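PDB 6GKV: coclaurine N-methyltransferase from Coptis japonica, which transfers a methyl group from S-adenosyl-L-methionine to the ring nitrogen of coclaurine and related tetrahydroisoquinolines in alkaloid biosynthesis. Local coordinates for residues 80-84 against 301-306; 114-119 against 345-349; 138-143 against 170-175. All blocks are in the same frame, centred on the assembly; numbering follows the deposited sequence.

Interaction 2 is the most buried of the three and interactions 1 and 3 are partly buried. Interactions 2 and 3 belong to the Rossmann-like methyltransferase core: helix 104-118 lies against strand 342-350 in the first, helix 136-143 against the loop before strand 176-179 in the second. The two helices touch through Cys-116 and Val-141, and along the chain 138-143 and 170-175 are nested inside the span closed by interaction 2. Interaction 1, about 33 Å from interaction 2, centre to centre, joins helices 79-85 and 299-309 by apolar side-chain packing, with a thioether laid against backbone atoms. Interactions 2 and 3 each add one arginine hydrogen bond, to a buried histidine and to a partly exposed glutamine respectively.

Interaction 1 (80-84 against 301-306); sequences EFLKI and VIKPMF
Met-305, Phe-81 and Ile-84 carry this contact, in which helices 79-85 and 299-309 run nearly antiparallel, their local axes inclined at 161° and 10.9 Å apart at closest approach. Met-305 has CG anti to the backbone N (chi1 175°) and runs extended to its sulfur, which carries it across to the facing helix. There SD lies 3.7 Å from the backbone N of Phe-81, while CE, turned by the bend at chi3, lies 3.6 Å from the carbonyl O of Glu-80 and also meets the CB of that residue. The thioether thus rests on the backbone at Glu-80 and Phe-81, and its methyl end meets Ile-84 tip to tip, CE to CD1.

Phe-81, whose side chain is about 12 Å from the bound N-methylheliamine, presents one ring face to Phe-306, whose CZ sits toward the rim, 3.5 Å from Phe-81 CE1. The ring planes make an angle of 56° with centroids 4.9 Å apart, an oblique pairing. Ile-302 CD1 comes in at the edge of the Phe-81 ring, near its plane, and Ile-302 CG2 lies over the centre of the Phe-306 ring on one face, so a single isoleucine uses two branches on two rings. Trp-323 of helix 313-335 meets both phenylalanines, and Leu-295 of helix 281-297 packs on Phe-81 and Ile-302.

Ile-84 divides its branches. CG2 slides past Ile-302, 3.8 Å from its CD1, whereas the CD1 of Ile-84 reaches Val-301 CG1 at 4.0 Å, nearer the exposed margin.

All the close approaches are apolar or involve the thioether, 340 Å² is buried in total, and the two segments share no hydrogen bond. Exclusion of water from these apolar surfaces, rather than directional polar bonding, therefore probably holds the pair together.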
loop_
_atom_site.group_PDB
_atom_site.type_symbol
_atom_site.label_atom_id
_atom_site.label_comp_id
_atom_site.label_asym_id
_atom_site.label_seq_id
_atom_site.Cartn_x
_atom_site.Cartn_y
_atom_site.Cartn_z
ATOM N N GLU A 80 2.379 40.015 -0.457
ATOM C CA GLU A 80 2.949 40.799 0.643
ATOM C C GLU A 80 2.718 40.138 2.000
ATOM O O GLU A 80 3.523 40.297 2.927
ATOM C CB GLU A 80 2.351 42.206 0.666
ATOM C CG GLU A 80 1.743 42.660 -0.650
ATOM C CD GLU A 80 0.929 43.944 -0.506
ATOM O OE1 GLU A 80 0.608 44.335 0.643
ATOM O OE2 GLU A 80 0.611 44.564 -1.546
ATOM N N PHE A 81 1.601 39.420 2.104
ATOM C CA PHE A 81 1.289 38.624 3.284
ATOM C C PHE A 81 2.125 37.353 3.324
ATOM O O PHE A 81 2.550 36.924 4.389
ATOM C CB PHE A 81 -0.194 38.249 3.324
ATOM C CG PHE A 81 -0.543 37.308 4.448
ATOM C CD1 PHE A 81 -0.277 37.652 5.775
ATOM C CD2 PHE A 81 -1.112 36.074 4.185
ATOM C CE1 PHE A 81 -0.585 36.785 6.820
ATOM C CE2 PHE A 81 -1.420 35.203 5.215
ATOM C CZ PHE A 81 -1.158 35.561 6.540
ATOM N N LEU A 82 2.355 36.749 2.163
ATOM C CA LEU A 82 3.073 35.482 2.121
ATOM C C LEU A 82 4.560 35.660 2.478
ATOM O O LEU A 82 5.130 34.812 3.147
ATOM C CB LEU A 82 2.885 34.810 0.747
ATOM C CG LEU A 82 1.431 34.344 0.549
ATOM C CD1 LEU A 82 1.195 33.786 -0.838
ATOM C CD2 LEU A 82 0.995 33.317 1.618
ATOM N N LYS A 83 5.166 36.782 2.087
ATOM C CA LYS A 83 6.583 36.995 2.395
ATOM C C LYS A 83 6.819 37.165 3.893
ATOM O O LYS A 83 7.941 36.962 4.377
ATOM C CB LYS A 83 7.166 38.192 1.646
ATOM C CG LYS A 83 6.434 38.561 0.357
ATOM C CD LYS A 83 7.239 39.557 -0.484
ATOM C CE LYS A 83 8.444 38.866 -1.131
ATOM N NZ LYS A 83 8.872 39.549 -2.400
ATOM N N ILE A 84 5.772 37.534 4.626
ATOM C CA ILE A 84 5.867 37.653 6.071
ATOM C C ILE A 84 5.648 36.285 6.744
ATOM O O ILE A 84 6.437 35.865 7.606
ATOM C CB ILE A 84 4.860 38.679 6.579
ATOM C CG1 ILE A 84 5.196 40.066 6.024
ATOM C CG2 ILE A 84 4.869 38.743 8.089
ATOM C CD1 ILE A 84 4.114 41.090 6.258
ATOM N N VAL A 301 2.557 44.948 11.133
ATOM C CA VAL A 301 2.516 45.202 9.682
ATOM C C VAL A 301 1.398 44.404 8.988
ATOM O O VAL A 301 0.894 44.795 7.923
ATOM C CB VAL A 301 3.892 44.879 9.015
ATOM C CG1 VAL A 301 4.390 43.517 9.446
ATOM C CG2 VAL A 301 3.819 44.948 7.490
ATOM N N ILE A 302 0.987 43.301 9.602
ATOM C CA ILE A 302 -0.085 42.481 9.040
ATOM C C ILE A 302 -1.461 43.118 9.280
ATOM O O ILE A 302 -2.324 43.098 8.404
ATOM C CB ILE A 302 -0.052 41.055 9.617
ATOM C CG1 ILE A 302 1.224 40.339 9.149
ATOM C CG2 ILE A 302 -1.283 40.266 9.196
ATOM C CD1 ILE A 302 1.339 38.884 9.595
ATOM N N LYS A 303 -1.652 43.708 10.455
ATOM C CA LYS A 303 -2.926 44.333 10.806
ATOM C C LYS A 303 -3.315 45.465 9.824
ATOM O O LYS A 303 -4.427 45.458 9.297
ATOM C CB LYS A 303 -2.881 44.851 12.252
ATOM C CG LYS A 303 -4.144 45.535 12.738
ATOM C CD LYS A 303 -5.048 44.530 13.424
ATOM C CE LYS A 303 -6.390 45.121 13.775
ATOM N NZ LYS A 303 -7.202 44.130 14.515
ATOM N N PRO A 304 -2.414 46.440 9.574
ATOM C CA PRO A 304 -2.791 47.432 8.564
ATOM C C PRO A 304 -2.955 46.843 7.164
ATOM O O PRO A 304 -3.746 47.349 6.369
ATOM C CB PRO A 304 -1.626 48.428 8.605
ATOM C CG PRO A 304 -1.119 48.335 9.994
ATOM C CD PRO A 304 -1.210 46.872 10.308
ATOM N N MET A 305 -2.221 45.782 6.865
ATOM C CA MET A 305 -2.332 45.160 5.558
ATOM C C MET A 305 -3.706 44.516 5.356
ATOM O O MET A 305 -4.275 44.577 4.262
ATOM C CB MET A 305 -1.231 44.129 5.382
ATOM C CG MET A 305 -1.336 43.335 4.108
ATOM S SD MET A 305 -0.097 42.043 4.101
ATOM C CE MET A 305 1.425 43.000 4.184
ATOM N N PHE A 306 -4.226 43.900 6.418
ATOM C CA PHE A 306 -5.512 43.207 6.369
ATOM C C PHE A 306 -6.675 44.202 6.435
ATOM O O PHE A 306 -7.738 43.975 5.851
ATOM C CB PHE A 306 -5.619 42.181 7.506
ATOM C CG PHE A 306 -4.934 40.863 7.215
ATOM C CD1 PHE A 306 -4.078 40.728 6.134
ATOM C CD2 PHE A 306 -5.177 39.743 8.015
ATOM C CE1 PHE A 306 -3.455 39.505 5.866
ATOM C CE2 PHE A 306 -4.568 38.522 7.749
ATOM C CZ PHE A 306 -3.702 38.401 6.674
#

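Interaction 2 (114-119 against 345-349); sequences LYCERA and SHVLF
Arg-118 and His-346 make the one hydrogen bond of this contact, from NH1 to ND1 at 3.0 Å. It is bent, with an N-H...N angle of 139°, and the donor lies 32° out of the imidazole plane; guanidinium and ring stand nearly perpendicular. His-346 holds CG anti to its carbonyl carbon (chi1 -69°), which directs the ring at the helix. Its other nitrogen, NE2, bonds Glu-226 OE1, an oxygen that also takes a bond with Tyr-115 OH. The imidazole is therefore gripped at both nitrogens, which probably fixes its rotation.

Among aromatic contacts, His-346 NE2 approaches the edge of the Tyr-115 ring, 3.8 Å from CE1, though the two rings as a pair are oblique. Replacing His-346 by alanine is likely to cost Arg-118 NH1 its acceptor, leave Glu-226 with one partner fewer and open a gap beside Tyr-115.

Van der Waals packing closes the far end: Leu-348 CD2 lies 3.3 Å from Arg-118 O, and its CD1 meets Ala-119 CA at 4.1 Å.

The local axes of helix and strand come within 10.4 Å, the face-on packing of a helix upon the mixed sheet in a Rossmann-like methyltransferase core.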
loop_
_atom_site.group_PDB
_atom_site.type_symbol
_atom_site.label_atom_id
_atom_site.label_comp_id
_atom_site.label_asym_id
_atom_site.label_seq_id
_atom_site.Cartn_x
_atom_site.Cartn_y
_atom_site.Cartn_z
ATOM N N LEU A 114 15.741 18.009 -1.518
ATOM C CA LEU A 114 15.284 16.626 -1.453
ATOM C C LEU A 114 14.384 16.247 -2.645
ATOM O O LEU A 114 14.415 15.113 -3.114
ATOM C CB LEU A 114 14.562 16.381 -0.120
ATOM C CG LEU A 114 14.099 14.955 0.165
ATOM C CD1 LEU A 114 15.220 13.921 -0.041
ATOM C CD2 LEU A 114 13.483 14.847 1.564
ATOM N N TYR A 115 13.591 17.195 -3.134
ATOM C CA TYR A 115 12.764 16.972 -4.317
ATOM C C TYR A 115 13.628 16.691 -5.541
ATOM O O TYR A 115 13.322 15.810 -6.340
ATOM C CB TYR A 115 11.881 18.181 -4.615
ATOM C CG TYR A 115 10.806 18.483 -3.604
ATOM C CD1 TYR A 115 10.221 17.481 -2.857
ATOM C CD2 TYR A 115 10.340 19.799 -3.431
ATOM C CE1 TYR A 115 9.191 17.772 -1.971
ATOM C CE2 TYR A 115 9.347 20.102 -2.525
ATOM C CZ TYR A 115 8.784 19.080 -1.780
ATOM O OH TYR A 115 7.793 19.382 -0.866
ATOM N N CYS A 116 14.699 17.468 -5.687
ATOM C CA CYS A 116 15.594 17.335 -6.829
ATOM C C CYS A 116 16.335 16.028 -6.788
ATOM O O CYS A 116 16.596 15.427 -7.820
ATOM C CB CYS A 116 16.592 18.485 -6.874
ATOM S SG CYS A 116 15.793 20.077 -6.910
ATOM N N GLU A 117 16.675 15.609 -5.578
ATOM C CA GLU A 117 17.328 14.332 -5.347
ATOM C C GLU A 117 16.390 13.198 -5.743
ATOM O O GLU A 117 16.738 12.355 -6.578
ATOM C CB GLU A 117 17.740 14.227 -3.877
ATOM C CG GLU A 117 18.496 12.981 -3.452
ATOM C CD GLU A 117 18.919 13.065 -1.982
ATOM O OE1 GLU A 117 19.146 14.197 -1.490
ATOM O OE2 GLU A 117 19.003 12.013 -1.311
ATOM N N ARG A 118 15.186 13.205 -5.175
ATOM C CA ARG A 118 14.274 12.079 -5.341
ATOM C C ARG A 118 13.629 12.030 -6.734
ATOM O O ARG A 118 13.276 10.958 -7.232
ATOM C CB ARG A 118 13.211 12.111 -4.237
ATOM C CG ARG A 118 13.810 11.858 -2.856
ATOM C CD ARG A 118 12.752 11.546 -1.806
ATOM N NE ARG A 118 13.378 11.036 -0.592
ATOM C CZ ARG A 118 12.773 10.918 0.583
ATOM N NH1 ARG A 118 11.505 11.280 0.733
ATOM N NH2 ARG A 118 13.440 10.428 1.611
ATOM N N ALA A 119 13.489 13.185 -7.372
ATOM C CA ALA A 119 12.999 13.221 -8.741
ATOM C C ALA A 119 14.161 13.094 -9.731
ATOM O O ALA A 119 13.945 12.947 -10.934
ATOM C CB ALA A 119 12.215 14.497 -8.996
ATOM N N SER A 345 3.924 11.895 2.200
ATOM C CA SER A 345 4.295 10.787 1.320
ATOM C C SER A 345 4.924 11.265 0.026
ATOM O O SER A 345 4.380 12.154 -0.654
ATOM C CB SER A 345 3.057 9.946 1.009
ATOM O OG SER A 345 3.323 8.947 0.038
ATOM N N HIS A 346 6.062 10.673 -0.328
ATOM C CA HIS A 346 6.705 10.906 -1.628
ATOM C C HIS A 346 6.659 9.676 -2.543
ATOM O O HIS A 346 7.150 8.592 -2.188
ATOM C CB HIS A 346 8.162 11.334 -1.446
ATOM C CG HIS A 346 8.323 12.704 -0.854
ATOM N ND1 HIS A 346 9.546 13.216 -0.481
ATOM C CD2 HIS A 346 7.413 13.664 -0.580
ATOM C CE1 HIS A 346 9.385 14.435 0.004
ATOM N NE2 HIS A 346 8.102 14.735 -0.056
ATOM N N VAL A 347 6.101 9.861 -3.736
ATOM C CA VAL A 347 6.040 8.797 -4.720
ATOM C C VAL A 347 6.751 9.169 -6.021
ATOM O O VAL A 347 6.505 10.241 -6.596
ATOM C CB VAL A 347 4.593 8.413 -5.050
ATOM C CG1 VAL A 347 4.579 7.109 -5.823
ATOM C CG2 VAL A 347 3.762 8.282 -3.769
ATOM N N LEU A 348 7.628 8.273 -6.490
ATOM C CA LEU A 348 8.281 8.473 -7.779
ATOM C C LEU A 348 7.672 7.512 -8.799
ATOM O O LEU A 348 7.614 6.307 -8.568
ATOM C CB LEU A 348 9.802 8.286 -7.669
ATOM C CG LEU A 348 10.634 8.597 -8.927
ATOM C CD1 LEU A 348 10.495 10.054 -9.356
ATOM C CD2 LEU A 348 12.110 8.227 -8.747
ATOM N N PHE A 349 7.175 8.060 -9.899
ATOM C CA PHE A 349 6.544 7.272 -10.960
ATOM C C PHE A 349 7.345 7.351 -12.257
ATOM O O PHE A 349 7.896 8.406 -12.575
ATOM C CB PHE A 349 5.133 7.770 -11.291
ATOM C CG PHE A 349 4.143 7.715 -10.159
ATOM C CD1 PHE A 349 3.411 6.564 -9.915
ATOM C CD2 PHE A 349 3.874 8.861 -9.397
ATOM C CE1 PHE A 349 2.458 6.530 -8.898
ATOM C CE2 PHE A 349 2.912 8.854 -8.384
ATOM C CZ PHE A 349 2.196 7.690 -8.136
#

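Interaction 3 (138-143 against 170-175); sequences TLHVAQ and RNLLNV
In the Rossmann-like core, helix 136-143, which follows strand 126-130, packs here against the loop that leads from helix 157-168 into strand 176-179; the side chain of Thr-138 is about 8 Å from the bound S-adenosyl-L-homocysteine. At the apolar centre, Ala-142 CB lies 3.6 Å from Val-175 CG2 and 3.9 Å from Leu-172 CD1. Val-175 spreads its two methyls over one face of the helix: its CG1, anti to the backbone N (chi1 -176°), meets Thr-138 CG2 at 3.6 Å, while CG2 faces Ala-142 and Leu-139 CD2. Leu-172 closes the other side, its CD2 against the CG of Gln-143.

The polar link lies toward the margin. Arg-170 NH1 donates to Gln-143 OE1 at 3.2 Å, with an N-H...O angle of 156°. The donor sits almost in line with the C=O bond, at 173°, and the oxygen lies near the guanidinium plane, though the amide and guanidinium planes are well inclined to each other. The Gln-143 bond, a salt bridge from NH2 to Glu-166 and the packing of Leu-139 CD1 over one face each restrain the guanidinium.

The loop begins where helix 157-168 ends in a Schellman motif, with Asn-171 as the C-prime residue at positive phi, which is consistent with the chain turning back here. Such helix-to-loop packing joins successive beta-alpha units of the Rossmann-like fold.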
loop_
_atom_site.group_PDB
_atom_site.type_symbol
_atom_site.label_atom_id
_atom_site.label_comp_id
_atom_site.label_asym_id
_atom_site.label_seq_id
_atom_site.Cartn_x
_atom_site.Cartn_y
_atom_site.Cartn_z
ATOM N N THR A 138 10.042 25.998 -8.669
ATOM C CA THR A 138 10.385 26.480 -10.006
ATOM C C THR A 138 11.666 27.298 -9.976
ATOM O O THR A 138 12.617 26.994 -10.690
ATOM C CB THR A 138 9.249 27.326 -10.608
ATOM O OG1 THR A 138 8.170 26.465 -10.980
ATOM C CG2 THR A 138 9.726 28.075 -11.843
ATOM N N LEU A 139 11.694 28.318 -9.128
ATOM C CA LEU A 139 12.834 29.225 -9.054
ATOM C C LEU A 139 14.107 28.507 -8.605
ATOM O O LEU A 139 15.210 28.813 -9.063
ATOM C CB LEU A 139 12.514 30.387 -8.110
ATOM C CG LEU A 139 11.213 31.084 -8.497
ATOM C CD1 LEU A 139 10.845 32.258 -7.556
ATOM C CD2 LEU A 139 11.315 31.526 -9.957
ATOM N N HIS A 140 13.939 27.549 -7.706
ATOM C CA HIS A 140 15.064 26.835 -7.118
ATOM C C HIS A 140 15.716 25.920 -8.147
ATOM O O HIS A 140 16.939 25.924 -8.316
ATOM C CB HIS A 140 14.596 26.032 -5.902
ATOM C CG HIS A 140 15.679 25.237 -5.239
ATOM N ND1 HIS A 140 15.964 23.933 -5.584
ATOM C CD2 HIS A 140 16.531 25.561 -4.237
ATOM C CE1 HIS A 140 16.950 23.485 -4.825
ATOM N NE2 HIS A 140 17.313 24.452 -4.002
ATOM N N VAL A 141 14.892 25.135 -8.833
ATOM C CA VAL A 141 15.380 24.262 -9.894
ATOM C C VAL A 141 15.940 25.103 -11.041
ATOM O O VAL A 141 16.999 24.786 -11.590
ATOM C CB VAL A 141 14.261 23.320 -10.415
ATOM C CG1 VAL A 141 14.686 22.596 -11.688
ATOM C CG2 VAL A 141 13.868 22.326 -9.342
ATOM N N ALA A 142 15.236 26.181 -11.387
ATOM C CA ALA A 142 15.691 27.061 -12.457
ATOM C C ALA A 142 17.085 27.557 -12.136
ATOM O O ALA A 142 17.946 27.596 -13.012
ATOM C CB ALA A 142 14.745 28.236 -12.651
ATOM N N GLN A 143 17.308 27.916 -10.874
ATOM C CA GLN A 143 18.499 28.667 -10.557
ATOM C C GLN A 143 19.769 27.927 -10.838
ATOM O O GLN A 143 20.472 28.307 -11.776
ATOM C CB GLN A 143 18.460 29.198 -9.115
ATOM C CG GLN A 143 18.118 30.658 -9.216
ATOM C CD GLN A 143 18.103 31.418 -7.932
ATOM O OE1 GLN A 143 17.035 31.666 -7.368
ATOM N NE2 GLN A 143 19.276 31.857 -7.486
ATOM N N ARG A 170 15.798 37.840 -10.674
ATOM C CA ARG A 170 16.948 37.015 -10.278
ATOM C C ARG A 170 17.754 36.595 -11.504
ATOM O O ARG A 170 18.641 35.742 -11.421
ATOM C CB ARG A 170 16.502 35.778 -9.493
ATOM C CG ARG A 170 15.962 36.057 -8.094
ATOM C CD ARG A 170 15.672 34.754 -7.344
ATOM N NE ARG A 170 14.554 34.892 -6.412
ATOM C CZ ARG A 170 13.923 33.868 -5.847
ATOM N NH1 ARG A 170 14.305 32.627 -6.120
ATOM N NH2 ARG A 170 12.915 34.079 -5.009
ATOM N N ASN A 171 17.425 37.209 -12.638
ATOM C CA ASN A 171 18.128 36.996 -13.902
ATOM C C ASN A 171 18.097 35.534 -14.327
ATOM O O ASN A 171 19.135 34.873 -14.380
ATOM C CB ASN A 171 19.571 37.490 -13.799
ATOM C CG ASN A 171 20.236 37.626 -15.150
ATOM O OD1 ASN A 171 19.634 37.343 -16.190
ATOM N ND2 ASN A 171 21.482 38.076 -15.144
ATOM N N LEU A 172 16.898 35.039 -14.625
ATOM C CA LEU A 172 16.713 33.643 -15.009
ATOM C C LEU A 172 16.053 33.492 -16.380
ATOM O O LEU A 172 14.940 33.978 -16.609
ATOM C CB LEU A 172 15.883 32.898 -13.953
ATOM C CG LEU A 172 16.529 32.561 -12.601
ATOM C CD1 LEU A 172 15.515 31.959 -11.645
ATOM C CD2 LEU A 172 17.699 31.613 -12.762
ATOM N N LEU A 173 16.756 32.818 -17.289
ATOM C CA LEU A 173 16.175 32.408 -18.561
ATOM C C LEU A 173 15.018 31.456 -18.307
ATOM O O LEU A 173 13.863 31.748 -18.618
ATOM C CB LEU A 173 17.232 31.723 -19.454
ATOM C CG LEU A 173 16.915 31.233 -20.886
ATOM C CD1 LEU A 173 18.191 31.095 -21.699
ATOM C CD2 LEU A 173 16.144 29.908 -20.939
ATOM N N ASN A 174 15.364 30.327 -17.698
ATOM C CA ASN A 174 14.594 29.089 -17.757
ATOM C C ASN A 174 13.104 29.200 -17.509
ATOM O O ASN A 174 12.310 28.513 -18.157
ATOM C CB ASN A 174 15.166 28.113 -16.747
ATOM C CG ASN A 174 16.640 28.303 -16.547
ATOM O OD1 ASN A 174 17.101 28.434 -15.414
ATOM N ND2 ASN A 174 17.401 28.309 -17.644
ATOM N N VAL A 175 12.726 30.050 -16.565
ATOM C CA VAL A 175 11.366 30.023 -16.059
ATOM C C VAL A 175 10.352 30.482 -17.083
ATOM O O VAL A 175 10.480 31.547 -17.674
ATOM C CB VAL A 175 11.201 30.886 -14.811
ATOM C CG1 VAL A 175 9.783 30.747 -14.282
ATOM C CG2 VAL A 175 12.216 30.485 -13.763
#